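Local coordinates for twin-arginine translocation pathway signal protein (PDB 2RJO) that binds beta-D-galactopyranose in a pocket and is probably a periplasmic sugar-binding protein that serves an uptake or sensing system, at residues V79-C84 with P108-H113; G264-E269 with N311-R316. One frame throughout, in Å; residues are numbered along the deposited sequence.

Interaction 1. Residues V79-C84 with P108-H113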
loop_
_atom_site.group_PDB
_atom_site.type_symbol
_atom_site.label_atom_id
_atom_site.label_comp_id
_atom_site.label_asym_id
_atom_site.label_seq_id
_atom_site.Cartn_x
_atom_site.Cartn_y
_atom_site.Cartn_z
ATOM N N VAL A 79 7.212 -17.491 4.954
ATOM C CA VAL A 79 8.342 -18.177 4.349
ATOM C C VAL A 79 9.502 -17.221 4.094
ATOM O O VAL A 79 10.663 -17.600 4.260
ATOM C CB VAL A 79 7.939 -18.887 3.053
ATOM C CG1 VAL A 79 7.406 -17.902 2.054
ATOM C CG2 VAL A 79 9.118 -19.629 2.497
ATOM N N ILE A 80 9.197 -15.983 3.712
ATOM C CA ILE A 80 10.241 -14.995 3.477
ATOM C C ILE A 80 10.964 -14.714 4.784
ATOM O O ILE A 80 12.185 -14.680 4.829
ATOM C CB ILE A 80 9.651 -13.669 2.952
ATOM C CG1 ILE A 80 9.089 -13.875 1.549
ATOM C CG2 ILE A 80 10.716 -12.566 2.980
ATOM C CD1 ILE A 80 8.375 -12.659 1.004
ATOM N N VAL A 81 10.194 -14.509 5.845
ATOM C CA VAL A 81 10.764 -14.230 7.154
ATOM C C VAL A 81 11.597 -15.404 7.663
ATOM O O VAL A 81 12.626 -15.208 8.298
ATOM C CB VAL A 81 9.662 -13.934 8.175
ATOM C CG1 VAL A 81 10.251 -13.874 9.571
ATOM C CG2 VAL A 81 8.973 -12.632 7.824
ATOM N N GLU A 82 11.143 -16.624 7.379
ATOM C CA GLU A 82 11.855 -17.819 7.803
ATOM C C GLU A 82 13.186 -17.883 7.075
ATOM O O GLU A 82 14.209 -18.171 7.680
ATOM C CB GLU A 82 11.046 -19.069 7.476
ATOM C CG GLU A 82 10.068 -19.518 8.562
ATOM C CD GLU A 82 8.905 -20.330 8.002
ATOM O OE1 GLU A 82 9.055 -20.946 6.912
ATOM O OE2 GLU A 82 7.837 -20.361 8.655
ATOM N N ALA A 83 13.158 -17.612 5.770
ATOM C CA ALA A 83 14.364 -17.641 4.950
ATOM C C ALA A 83 15.399 -16.613 5.417
ATOM O O ALA A 83 16.594 -16.898 5.465
ATOM C CB ALA A 83 13.998 -17.393 3.490
ATOM N N CYS A 84 14.945 -15.416 5.763
ATOM C CA CYS A 84 15.860 -14.377 6.228
ATOM C C CYS A 84 16.453 -14.747 7.577
ATOM O O CYS A 84 17.651 -14.586 7.808
ATOM C CB CYS A 84 15.124 -13.040 6.353
ATOM S SG CYS A 84 14.557 -12.352 4.790
ATOM N N PRO A 108 16.438 -11.165 16.173
ATOM C CA PRO A 108 16.247 -9.756 15.807
ATOM C C PRO A 108 16.082 -9.596 14.284
ATOM O O PRO A 108 15.907 -8.480 13.777
ATOM C CB PRO A 108 17.545 -9.134 16.286
ATOM C CG PRO A 108 18.550 -10.164 15.760
ATOM C CD PRO A 108 17.869 -11.522 16.072
ATOM N N ASN A 109 16.135 -10.721 13.570
ATOM C CA ASN A 109 16.044 -10.739 12.112
ATOM C C ASN A 109 14.776 -10.122 11.510
ATOM O O ASN A 109 14.846 -9.422 10.507
ATOM C CB ASN A 109 16.227 -12.174 11.612
ATOM C CG ASN A 109 17.531 -12.799 12.101
ATOM O OD1 ASN A 109 18.580 -12.662 11.469
ATOM N ND2 ASN A 109 17.471 -13.465 13.244
ATOM N N TYR A 110 13.625 -10.379 12.112
ATOM C CA TYR A 110 12.375 -9.811 11.626
ATOM C C TYR A 110 12.238 -8.476 12.350
ATOM O O TYR A 110 11.629 -8.402 13.410
ATOM C CB TYR A 110 11.204 -10.720 11.992
ATOM C CG TYR A 110 9.899 -10.384 11.312
ATOM C CD1 TYR A 110 9.758 -9.241 10.524
ATOM C CD2 TYR A 110 8.798 -11.219 11.462
ATOM C CE1 TYR A 110 8.549 -8.945 9.903
ATOM C CE2 TYR A 110 7.597 -10.937 10.855
ATOM C CZ TYR A 110 7.471 -9.801 10.075
ATOM O OH TYR A 110 6.263 -9.542 9.472
ATOM N N VAL A 111 12.815 -7.433 11.763
ATOM C CA VAL A 111 12.816 -6.098 12.348
ATOM C C VAL A 111 11.453 -5.474 12.607
ATOM O O VAL A 111 11.176 -5.012 13.717
ATOM C CB VAL A 111 13.628 -5.134 11.482
ATOM C CG1 VAL A 111 13.652 -3.757 12.126
ATOM C CG2 VAL A 111 15.031 -5.676 11.293
ATOM N N ALA A 112 10.599 -5.435 11.593
ATOM C CA ALA A 112 9.295 -4.836 11.804
ATOM C C ALA A 112 8.302 -5.031 10.670
ATOM O O ALA A 112 8.665 -5.379 9.552
ATOM C CB ALA A 112 9.455 -3.335 12.095
ATOM N N HIS A 113 7.035 -4.818 11.001
ATOM C CA HIS A 113 5.939 -4.899 10.053
ATOM C C HIS A 113 5.314 -3.508 10.076
ATOM O O HIS A 113 5.043 -2.958 11.148
ATOM C CB HIS A 113 4.901 -5.933 10.493
ATOM C CG HIS A 113 3.702 -5.995 9.601
ATOM N ND1 HIS A 113 3.782 -6.356 8.273
ATOM C CD2 HIS A 113 2.401 -5.701 9.831
ATOM C CE1 HIS A 113 2.584 -6.280 7.724
ATOM N NE2 HIS A 113 1.728 -5.883 8.648
#
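Val-81 of helix 74-87 meets the ring of Tyr-110, at the start of strand 110-115, with both methyl groups, and this apolar packing carries most of the contact. CG2 of Val-81 sits over one ring face, 3.8 Å from the centroid of the Tyr-110 ring and 15° off its normal, a CH-pi approach displaced toward the rim beside CE2. CG1 reaches the CG-CD2 side of the same ring, with CD2 of Tyr-110 3.6 Å from CG1 of Val-81. With its CG anti to the backbone N (chi1 -168°), the tyrosine ring runs across the valine at about a right angle and takes both branches.

Cys-84 and Asn-109 approach one another beside the valine-tyrosine pair, their CA atoms 6.9 Å apart. At the far end of the ring, the Tyr-110 hydroxyl and Thr-93 OG1, on the adjoining strand 90-94, share a weak hydrogen bond.

In the backbone, Tyr-110 is the centre of an inverse gamma turn, and the Val-111 N to Asn-109 O bond is weak at 3.1 Å. A helix laid against a mostly parallel sheet through buried apolar side chains is the three-layer alpha/beta packing of periplasmic binding protein lobes.

Interaction 2. Residues G264-E269 with N311-R316. With SO4 (sulfate ion), chain F.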
loop_
_atom_site.group_PDB
_atom_site.type_symbol
_atom_site.label_atom_id
_atom_site.label_comp_id
_atom_site.label_asym_id
_atom_site.label_seq_id
_atom_site.Cartn_x
_atom_site.Cartn_y
_atom_site.Cartn_z
ATOM N N GLY A 264 15.689 -1.739 9.131
ATOM C CA GLY A 264 16.440 -2.965 8.981
ATOM C C GLY A 264 17.940 -2.786 9.088
ATOM O O GLY A 264 18.603 -3.582 9.745
ATOM N N LEU A 265 18.477 -1.747 8.450
ATOM C CA LEU A 265 19.910 -1.502 8.476
ATOM C C LEU A 265 20.400 -1.115 9.866
ATOM O O LEU A 265 21.473 -1.552 10.293
ATOM C CB LEU A 265 20.292 -0.424 7.448
ATOM C CG LEU A 265 21.791 -0.099 7.265
ATOM C CD1 LEU A 265 22.583 -1.378 6.969
ATOM C CD2 LEU A 265 21.971 0.919 6.138
ATOM N N GLN A 266 19.615 -0.305 10.577
ATOM C CA GLN A 266 19.982 0.113 11.914
ATOM C C GLN A 266 19.895 -1.050 12.889
ATOM O O GLN A 266 20.569 -1.057 13.913
ATOM C CB GLN A 266 19.097 1.263 12.387
ATOM C CG GLN A 266 19.402 2.564 11.680
ATOM C CD GLN A 266 18.864 3.778 12.404
ATOM O OE1 GLN A 266 18.949 3.874 13.626
ATOM N NE2 GLN A 266 18.323 4.726 11.646
ATOM N N ALA A 267 19.056 -2.030 12.582
ATOM C CA ALA A 267 18.943 -3.191 13.453
ATOM C C ALA A 267 20.202 -4.023 13.249
ATOM O O ALA A 267 20.823 -4.454 14.212
ATOM C CB ALA A 267 17.708 -4.007 13.097
ATOM N N LYS A 268 20.587 -4.216 11.989
ATOM C CA LYS A 268 21.778 -4.993 11.645
ATOM C C LYS A 268 23.040 -4.373 12.223
ATOM O O LYS A 268 23.957 -5.085 12.629
ATOM C CB LYS A 268 21.929 -5.114 10.123
ATOM C CG LYS A 268 23.149 -5.918 9.697
ATOM C CD LYS A 268 23.306 -5.957 8.182
ATOM C CE LYS A 268 24.590 -6.673 7.773
ATOM N NZ LYS A 268 24.671 -8.078 8.260
ATOM N N GLU A 269 23.090 -3.047 12.258
ATOM C CA GLU A 269 24.263 -2.361 12.788
ATOM C C GLU A 269 24.185 -2.248 14.293
ATOM O O GLU A 269 25.050 -1.642 14.926
ATOM C CB GLU A 269 24.388 -0.971 12.182
ATOM C CG GLU A 269 24.596 -1.002 10.670
ATOM C CD GLU A 269 24.691 0.384 10.067
ATOM O OE1 GLU A 269 23.884 1.248 10.463
ATOM O OE2 GLU A 269 25.561 0.606 9.197
ATOM N N ASN A 311 16.595 8.907 9.030
ATOM C CA ASN A 311 17.133 8.815 10.382
ATOM C C ASN A 311 16.076 8.720 11.490
ATOM O O ASN A 311 16.290 8.070 12.512
ATOM C CB ASN A 311 18.022 10.038 10.660
ATOM C CG ASN A 311 17.298 11.366 10.385
ATOM O OD1 ASN A 311 17.208 11.830 9.229
ATOM N ND2 ASN A 311 16.757 11.972 11.447
ATOM N N ASN A 312 14.945 9.378 11.286
ATOM C CA ASN A 312 13.867 9.415 12.269
ATOM C C ASN A 312 12.882 8.248 12.103
ATOM O O ASN A 312 11.743 8.442 11.681
ATOM C CB ASN A 312 13.120 10.733 12.116
ATOM C CG ASN A 312 12.431 11.151 13.379
ATOM O OD1 ASN A 312 11.739 10.355 14.013
ATOM N ND2 ASN A 312 12.613 12.413 13.759
ATOM N N LEU A 313 13.319 7.051 12.483
ATOM C CA LEU A 313 12.537 5.822 12.349
ATOM C C LEU A 313 11.070 5.738 12.790
ATOM O O LEU A 313 10.252 5.168 12.070
ATOM C CB LEU A 313 13.301 4.664 13.003
ATOM C CG LEU A 313 14.745 4.460 12.524
ATOM C CD1 LEU A 313 15.339 3.199 13.145
ATOM C CD2 LEU A 313 14.757 4.358 11.017
ATOM N N TYR A 314 10.722 6.270 13.957
ATOM C CA TYR A 314 9.343 6.156 14.439
ATOM C C TYR A 314 8.563 7.459 14.422
ATOM O O TYR A 314 7.647 7.657 15.227
ATOM C CB TYR A 314 9.338 5.583 15.866
ATOM C CG TYR A 314 10.342 4.481 16.049
ATOM C CD1 TYR A 314 10.190 3.260 15.394
ATOM C CD2 TYR A 314 11.500 4.691 16.795
ATOM C CE1 TYR A 314 11.168 2.278 15.462
ATOM C CE2 TYR A 314 12.494 3.709 16.872
ATOM C CZ TYR A 314 12.318 2.509 16.196
ATOM O OH TYR A 314 13.306 1.551 16.214
ATOM N N ALA A 315 8.909 8.339 13.493
ATOM C CA ALA A 315 8.249 9.628 13.385
ATOM C C ALA A 315 6.779 9.541 12.967
ATOM O O ALA A 315 5.994 10.448 13.257
ATOM C CB ALA A 315 9.017 10.505 12.401
ATOM N N ARG A 316 6.402 8.450 12.304
ATOM C CA ARG A 316 5.026 8.289 11.821
ATOM C C ARG A 316 4.235 7.136 12.425
ATOM O O ARG A 316 3.307 6.617 11.796
ATOM C CB ARG A 316 5.037 8.120 10.304
ATOM C CG ARG A 316 5.825 9.187 9.588
ATOM C CD ARG A 316 5.616 9.161 8.093
ATOM N NE ARG A 316 6.536 10.071 7.421
ATOM C CZ ARG A 316 6.418 10.437 6.147
ATOM N NH1 ARG A 316 5.414 9.968 5.414
ATOM N NH2 ARG A 316 7.294 11.279 5.605
HETATM S S SO4 F . 7.716 13.221 2.511
HETATM O O1 SO4 F . 8.612 12.040 2.339
HETATM O O2 SO4 F . 8.514 14.389 2.957
HETATM O O3 SO4 F . 6.653 12.910 3.506
HETATM O O4 SO4 F . 7.062 13.537 1.208
#
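Gln-266 extends from helix 253-268 to meet Leu-313, in the segment leading to strand 317-320, and so packs a C-terminal segment onto a helix of a periplasmic binding protein lobe. The CB of Gln-266 points toward residues 311-316, and its CG lies anti to the carbonyl carbon (chi1 -72°). Beyond CG the chain is extended, which brings the amide to the leucine as the two side chains approach from opposite directions. CD of Gln-266 is the first atom to touch, 3.6 Å from CD1 of Leu-313. OE1 of Gln-266 stays beside the same methyl, at 3.7 Å from CD1 of Leu-313. NE2 of Gln-266, at the tip, meets both branches of the isobutyl group, its shorter approach being 3.6 Å to CD2 of Leu-313. The amide thus makes van der Waals contact with the leucine methyls, while the backbone O of Asn-311 lies 4.0 Å from NE2 of Gln-266.

Leu-313 is buried, and it also packs on Ile-259, Ser-262 and Met-263 of the same helix. The CB of Leu-313 also sits 3.9 Å above the centre of the Tyr-314 ring. The backbone turns sharply here, with an inverse gamma turn centred on Asn-312 and a type I beta turn from Asn-312 to Ala-315.

Farther along, Arg-316 forms a salt bridge with Asp-252 and a cation-pi contact with Trp-255. A sulfate, probably from the crystallisation liquor, lies at the edge of its guanidinium group; NH2 of Arg-316 donates a hydrogen bond to O3 of the sulfate, 2.7 Å long with an N-H...O angle of 144°.

Interactions 1 and 2 lie in the same lobe with centres about 15 Å apart, and strand 110-115 connects them. The ring of Tyr-110 packs on helix 74-87, whereas the next residue, Val-111, packs on helix 253-268: CG2 of Val-111 is 3.6 Å from CB of Ala-267 and 3.8 Å from CA of Gly-264. The strand thereby carries helices on opposite faces of the sheet, and helix 253-268 in turn receives Leu-313. Along the chain the two contacts follow in series. Neither contact includes a residue of the galactose pocket, and interaction 1 lies about 13 Å from the bound sugar, measured from the side chain of Tyr-110.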